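PDB 7D8M: Dye-decolorizing peroxidase, which probably uses a heme b cofactor to reduce hydrogen peroxide while oxidising dyes and other substrates. Local coordinates for residues A301-Q304 / T305-P308; L102-T106 / S107-E111; F91-G94 / Q95-S99. One frame throughout, in Å; residues are numbered along the deposited sequence.

How the contacts relate
Contact 1 stands apart, its centre about 33 and 36 Å from those of contacts 2 and 3, in the loop that leads to the helix of the axial heme ligand. Contacts 2 and 3 are neighbours, centres about 12 Å apart, and both belong to the dimeric alpha+beta barrel domain: Thr106 CG2 lies against Ser99 and Phe96, and Trp109 packs on Phe96 of helix 95-102. Contacts 1 and 3 are partly buried, whereas contact 2 is mostly at the surface apart from its indole. Aspartates shape all three: one ties up a loop in contact 1, Asp105 sets the turn and Asp104 meets the indole in contact 2, and one pairs with lysine across a helix junction in contact 3.

Contact 1: A301-Q304 / T305-P308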
# COMPACT_ATOMS: atom_id res chain seq x y z
N ALA A 301 18.28 -20.58 -5.83
CA ALA A 301 18.89 -19.81 -6.90
C ALA A 301 18.26 -20.06 -8.26
O ALA A 301 18.42 -19.22 -9.16
CB ALA A 301 20.39 -20.10 -7.00
N THR A 302 17.57 -21.19 -8.47
CA THR A 302 17.06 -21.53 -9.80
C THR A 302 15.60 -21.97 -9.86
O THR A 302 15.00 -21.84 -10.93
CB THR A 302 17.91 -22.65 -10.46
OG1 THR A 302 17.80 -23.85 -9.69
CG2 THR A 302 19.38 -22.24 -10.57
N ASP A 303 15.01 -22.46 -8.78
CA ASP A 303 13.72 -23.15 -8.86
C ASP A 303 12.56 -22.15 -8.86
O ASP A 303 12.21 -21.58 -7.82
CB ASP A 303 13.57 -24.12 -7.70
CG ASP A 303 12.33 -24.99 -7.83
OD1 ASP A 303 11.76 -25.09 -8.94
OD2 ASP A 303 11.94 -25.59 -6.81
N GLN A 304 11.91 -21.98 -10.02
CA GLN A 304 10.69 -21.19 -10.09
C GLN A 304 9.45 -22.05 -10.30
O GLN A 304 8.42 -21.52 -10.72
CB GLN A 304 10.79 -20.16 -11.21
CG GLN A 304 12.07 -19.35 -11.17
CD GLN A 304 12.07 -18.25 -12.20
OE1 GLN A 304 11.38 -17.25 -12.03
NE2 GLN A 304 12.82 -18.44 -13.29
N THR A 305 9.54 -23.35 -10.02
CA THR A 305 8.39 -24.22 -10.27
C THR A 305 7.26 -23.98 -9.28
O THR A 305 6.09 -24.24 -9.60
CB THR A 305 8.80 -25.70 -10.24
OG1 THR A 305 9.29 -26.06 -8.94
CG2 THR A 305 9.86 -25.99 -11.31
N ARG A 306 7.56 -23.48 -8.08
CA ARG A 306 6.49 -23.16 -7.14
C ARG A 306 6.08 -21.69 -7.15
O ARG A 306 4.90 -21.38 -6.90
CB ARG A 306 6.89 -23.57 -5.71
CG ARG A 306 6.58 -25.02 -5.36
CD ARG A 306 7.74 -25.92 -5.74
NE ARG A 306 7.88 -27.05 -4.83
CZ ARG A 306 9.01 -27.70 -4.61
NH1 ARG A 306 10.12 -27.34 -5.25
NH2 ARG A 306 9.03 -28.72 -3.76
N CYS A 307 7.01 -20.77 -7.43
CA CYS A 307 6.73 -19.33 -7.49
C CYS A 307 7.78 -18.62 -8.33
O CYS A 307 8.98 -18.71 -8.03
CB CYS A 307 6.70 -18.70 -6.10
SG CYS A 307 6.15 -16.93 -6.11
N PRO A 308 7.39 -17.91 -9.39
CA PRO A 308 8.38 -17.22 -10.22
C PRO A 308 9.12 -16.19 -9.39
O PRO A 308 8.58 -15.62 -8.44
CB PRO A 308 7.54 -16.56 -11.32
CG PRO A 308 6.19 -17.22 -11.25
CD PRO A 308 6.01 -17.64 -9.83
O HOH W 1 9.73 -21.91 -6.92
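Asp303 and Thr305 set their side chains at about a right angle, and the carboxylate presents both oxygens to residues further along the loop. OD1 of Asp303 takes the Thr305 hydroxyl, OG1, on its syn side at 2.7 Å, close to the carboxylate plane. The same OD1 is met from well above that plane by Thr305 N at 3.0 Å, which closes an Asx turn. With CG anti to its own N (chi1 -172°), Asp303 swings the acid forward over the residues that follow. OD2 of Asp303 lies at the edge of the Arg306 guanidinium, 3.0 Å from NH1 in a salt bridge whose hydrogen bond is weak. The two planes are turned 57° apart, so this is no flat two-pronged pairing; the arginine chain bends at chi2 and chi3 to reach the acid, and Ser298 OG also bonds OD2. On the backbone side, water 1 lies 2.7 Å from Asp303 O and accepts from Cys307 N at 3.0 Å. Gln304 brings OE1 to 3.5 Å from Pro308 CA while accepting from Phe309 N. The loop runs on into helix 312-316, which carries the axial heme ligand His312. Held at OD1 by hydroxyl and amide and at OD2 by Ser298 OG and, weakly, Arg306, the Asp303 carboxylate is probably stabilised as an anion and probably helps to hold the Asx turn in the loop before helix 312-316.

Contact 2: L102-T106 / S107-E111; sequences LGDDT and STWEE
Thr106 lays its methyl over one face of the Trp109 indole, CG2 standing 4.0 Å from the centroid of the five-membered ring and almost on its normal, a CH-pi contact. The threonine places OG1 between its own N and carbonyl carbon (chi1 55°), which turns CG2 to the ring. At the edge of the buried indole the Asp104 carboxylate stands nearly perpendicular to the ring, and OD2 accepts from Trp109 NE1 at 2.9 Å; the bond is bent (139°), and the position of OD2 is less certain. Arg222 makes a salt bridge to that oxygen and Ser430 OG bonds it. Phe96 adds an edge-to-face ring contact with the indole. Residues 106-108 form a short 3-10 turn in the connection from helix 95-102 to strand 120-126 of the ferredoxin-like domain, and Trp109 reaches out of it to strands 217-226 and 428-438 of the second sheet. Within the turn, Thr108 N bonds Asp105 O at 3.1 Å and Trp109 N bonds Thr106 O at 3.0 Å. Thr108 OG1 ties the turn to strand 428-438 by a bond to Ser430 O; water 2 donates to the same Thr108 OG1 at 2.6 Å and takes a weak bond from Asp105 N. The outer side, made by the exposed Asp105 and Ser107, is looser. There Asp105 OD1 accepts from Ser107 N at 3.2 Å, an Asx turn, whereas Ser107 OG lies 2.9 Å from Asp105 OD1 and 3.0 Å from Asp105 OD2, a weak bond whose acceptor is not settled.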
# COMPACT_ATOMS: atom_id res chain seq x y z
N LEU A 102 9.63 6.51 -9.96
CA LEU A 102 8.62 5.46 -9.84
C LEU A 102 8.26 4.85 -11.19
O LEU A 102 7.55 3.83 -11.23
CB LEU A 102 7.35 6.01 -9.16
CG LEU A 102 7.55 6.76 -7.83
CD1 LEU A 102 6.22 7.17 -7.18
CD2 LEU A 102 8.38 5.93 -6.86
N GLY A 103 8.72 5.45 -12.29
CA GLY A 103 8.31 5.01 -13.60
C GLY A 103 6.99 5.59 -14.06
O GLY A 103 6.40 5.07 -15.01
N ASP A 104 6.51 6.64 -13.39
CA ASP A 104 5.23 7.24 -13.72
C ASP A 104 5.34 8.13 -14.95
O ASP A 104 6.35 8.80 -15.18
CB ASP A 104 4.71 8.09 -12.55
CG ASP A 104 3.91 7.28 -11.55
OD1 ASP A 104 3.98 6.03 -11.59
OD2 ASP A 104 3.21 7.91 -10.72
N ASP A 105 4.26 8.15 -15.72
CA ASP A 105 4.04 9.13 -16.77
C ASP A 105 2.94 10.05 -16.25
O ASP A 105 1.78 9.65 -16.15
CB ASP A 105 3.65 8.41 -18.07
CG ASP A 105 3.12 9.34 -19.14
OD1 ASP A 105 3.25 10.58 -19.02
OD2 ASP A 105 2.56 8.82 -20.13
N THR A 106 3.32 11.28 -15.86
CA THR A 106 2.37 12.14 -15.16
C THR A 106 1.21 12.59 -16.02
O THR A 106 0.28 13.21 -15.50
CB THR A 106 3.09 13.37 -14.58
OG1 THR A 106 3.79 14.06 -15.63
CG2 THR A 106 4.09 12.95 -13.50
N SER A 107 1.21 12.28 -17.32
CA SER A 107 0.05 12.59 -18.14
C SER A 107 -1.19 11.83 -17.68
O SER A 107 -2.31 12.22 -18.04
CB SER A 107 0.33 12.29 -19.62
OG SER A 107 0.45 10.90 -19.87
N THR A 108 -1.04 10.77 -16.89
CA THR A 108 -2.18 10.05 -16.35
C THR A 108 -2.53 10.47 -14.92
O THR A 108 -3.46 9.90 -14.34
CB THR A 108 -1.92 8.53 -16.42
OG1 THR A 108 -0.78 8.17 -15.61
CG2 THR A 108 -1.65 8.10 -17.86
N TRP A 109 -1.86 11.48 -14.37
CA TRP A 109 -2.09 11.88 -12.98
C TRP A 109 -3.36 12.71 -12.85
O TRP A 109 -3.67 13.54 -13.71
CB TRP A 109 -0.92 12.70 -12.45
CG TRP A 109 0.18 11.89 -11.91
CD1 TRP A 109 0.68 10.73 -12.43
CD2 TRP A 109 0.96 12.17 -10.75
NE1 TRP A 109 1.72 10.27 -11.66
CE2 TRP A 109 1.91 11.14 -10.61
CE3 TRP A 109 0.94 13.20 -9.79
CZ2 TRP A 109 2.82 11.10 -9.56
CZ3 TRP A 109 1.85 13.15 -8.75
CH2 TRP A 109 2.78 12.11 -8.65
N GLU A 110 -4.10 12.49 -11.76
CA GLU A 110 -5.11 13.44 -11.34
C GLU A 110 -4.49 14.82 -11.21
O GLU A 110 -3.40 14.98 -10.66
CB GLU A 110 -5.72 13.03 -10.00
CG GLU A 110 -6.39 11.67 -9.99
CD GLU A 110 -7.68 11.63 -10.81
OE1 GLU A 110 -8.32 12.69 -10.98
OE2 GLU A 110 -8.03 10.51 -11.28
N GLU A 111 -5.20 15.83 -11.72
CA GLU A 111 -4.62 17.17 -11.82
C GLU A 111 -4.20 17.70 -10.45
O GLU A 111 -3.13 18.30 -10.31
CB GLU A 111 -5.61 18.12 -12.49
CG GLU A 111 -5.08 19.52 -12.68
CD GLU A 111 -3.88 19.57 -13.62
OE1 GLU A 111 -3.78 18.69 -14.51
OE2 GLU A 111 -3.04 20.48 -13.46
O HOH W 2 1.42 7.80 -14.24

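Contact 3: F91-G94 / Q95-S99; sequences FSDG and QFKDS
The Asp93 carboxylate has the Lys97 chain lying over one of its faces: CD of Lys97 stands 3.7 Å from Asp93 CG, and NZ reaches OD1 at 3.1 Å from well above the plane. Water 3 meets Asp93 OD2 near the rim at 2.8 Å, slightly to the side of the plane away from that chain. With all its torsions near 180°, Lys97 stretches back far enough for this salt bridge to span the break at Gly94. Water 3 also donates weakly to Asp98 OD1, 4.9 Å from Asp93 OD2. Replacing Asp93 with an alanine would probably leave the Lys97 ammonium without its salt-bridge mate and set the chain free to turn. Beneath this pair Gly94 takes a positive phi, where a CB would collide with the carbonyl O of Asp93. Its O restarts the bonding by accepting from Asp98 N at 3.1 Å, in the carbonyl plane. Ser99 N and Ser99 OG both donate to Phe96 O, from the same side of its carbonyl plane. Asn101 ND2 bonds Asp98 OD1, while Asp98 OD2 has a salt bridge with Arg374 and a hydrogen bond with Tyr435 OH. Water 3 and the separate cations Lys97 and Arg374 thus probably offset the like charges of Asp93 and Asp98.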
# COMPACT_ATOMS: atom_id res chain seq x y z
N PHE A 91 10.21 12.29 0.86
CA PHE A 91 9.15 13.11 1.45
C PHE A 91 9.34 14.58 1.12
O PHE A 91 8.39 15.27 0.74
CB PHE A 91 9.12 12.93 2.97
CG PHE A 91 8.15 13.87 3.67
CD1 PHE A 91 6.78 13.70 3.55
CD2 PHE A 91 8.63 14.95 4.42
CE1 PHE A 91 5.87 14.57 4.19
CE2 PHE A 91 7.72 15.83 5.05
CZ PHE A 91 6.35 15.64 4.94
N SER A 92 10.57 15.07 1.26
CA SER A 92 10.83 16.49 1.04
C SER A 92 10.64 16.87 -0.41
O SER A 92 10.17 17.97 -0.71
CB SER A 92 12.23 16.84 1.52
OG SER A 92 12.41 16.47 2.87
N ASP A 93 10.97 15.95 -1.33
CA ASP A 93 10.81 16.20 -2.75
C ASP A 93 9.34 16.28 -3.15
O ASP A 93 8.99 17.02 -4.08
CB ASP A 93 11.48 15.09 -3.56
CG ASP A 93 12.97 15.32 -3.77
OD1 ASP A 93 13.46 16.43 -3.45
OD2 ASP A 93 13.66 14.39 -4.25
N GLY A 94 8.48 15.49 -2.50
CA GLY A 94 7.11 15.37 -2.95
C GLY A 94 7.01 14.33 -4.05
O GLY A 94 7.98 14.11 -4.78
N GLN A 95 5.84 13.69 -4.20
CA GLN A 95 5.73 12.56 -5.11
C GLN A 95 5.76 13.00 -6.56
O GLN A 95 6.23 12.24 -7.43
CB GLN A 95 4.46 11.76 -4.81
CG GLN A 95 4.38 10.40 -5.54
CD GLN A 95 3.08 9.66 -5.24
OE1 GLN A 95 2.27 9.45 -6.13
NE2 GLN A 95 2.88 9.29 -3.98
N PHE A 96 5.29 14.21 -6.86
CA PHE A 96 5.27 14.67 -8.24
C PHE A 96 6.69 14.82 -8.77
O PHE A 96 7.01 14.34 -9.86
CB PHE A 96 4.52 16.00 -8.34
CG PHE A 96 4.30 16.46 -9.74
CD1 PHE A 96 3.57 15.70 -10.63
CD2 PHE A 96 4.81 17.68 -10.17
CE1 PHE A 96 3.36 16.12 -11.93
CE2 PHE A 96 4.60 18.12 -11.46
CZ PHE A 96 3.87 17.34 -12.34
N LYS A 97 7.54 15.51 -8.01
CA LYS A 97 8.94 15.62 -8.37
C LYS A 97 9.59 14.25 -8.45
O LYS A 97 10.30 13.94 -9.41
CB LYS A 97 9.66 16.51 -7.35
CG LYS A 97 11.16 16.59 -7.55
CD LYS A 97 11.80 17.47 -6.49
CE LYS A 97 13.30 17.62 -6.74
NZ LYS A 97 13.92 18.53 -5.74
N ASP A 98 9.32 13.40 -7.46
CA ASP A 98 9.92 12.07 -7.40
C ASP A 98 9.39 11.11 -8.45
O ASP A 98 9.97 10.03 -8.62
CB ASP A 98 9.69 11.46 -6.01
CG ASP A 98 10.62 10.30 -5.72
OD1 ASP A 98 11.76 10.32 -6.23
OD2 ASP A 98 10.21 9.36 -4.98
N SER A 99 8.34 11.48 -9.18
CA SER A 99 7.61 10.50 -9.97
C SER A 99 8.42 9.79 -11.06
O SER A 99 8.13 8.61 -11.31
CB SER A 99 6.35 11.14 -10.58
OG SER A 99 6.68 12.09 -11.56
O HOH W 3 13.14 11.70 -4.00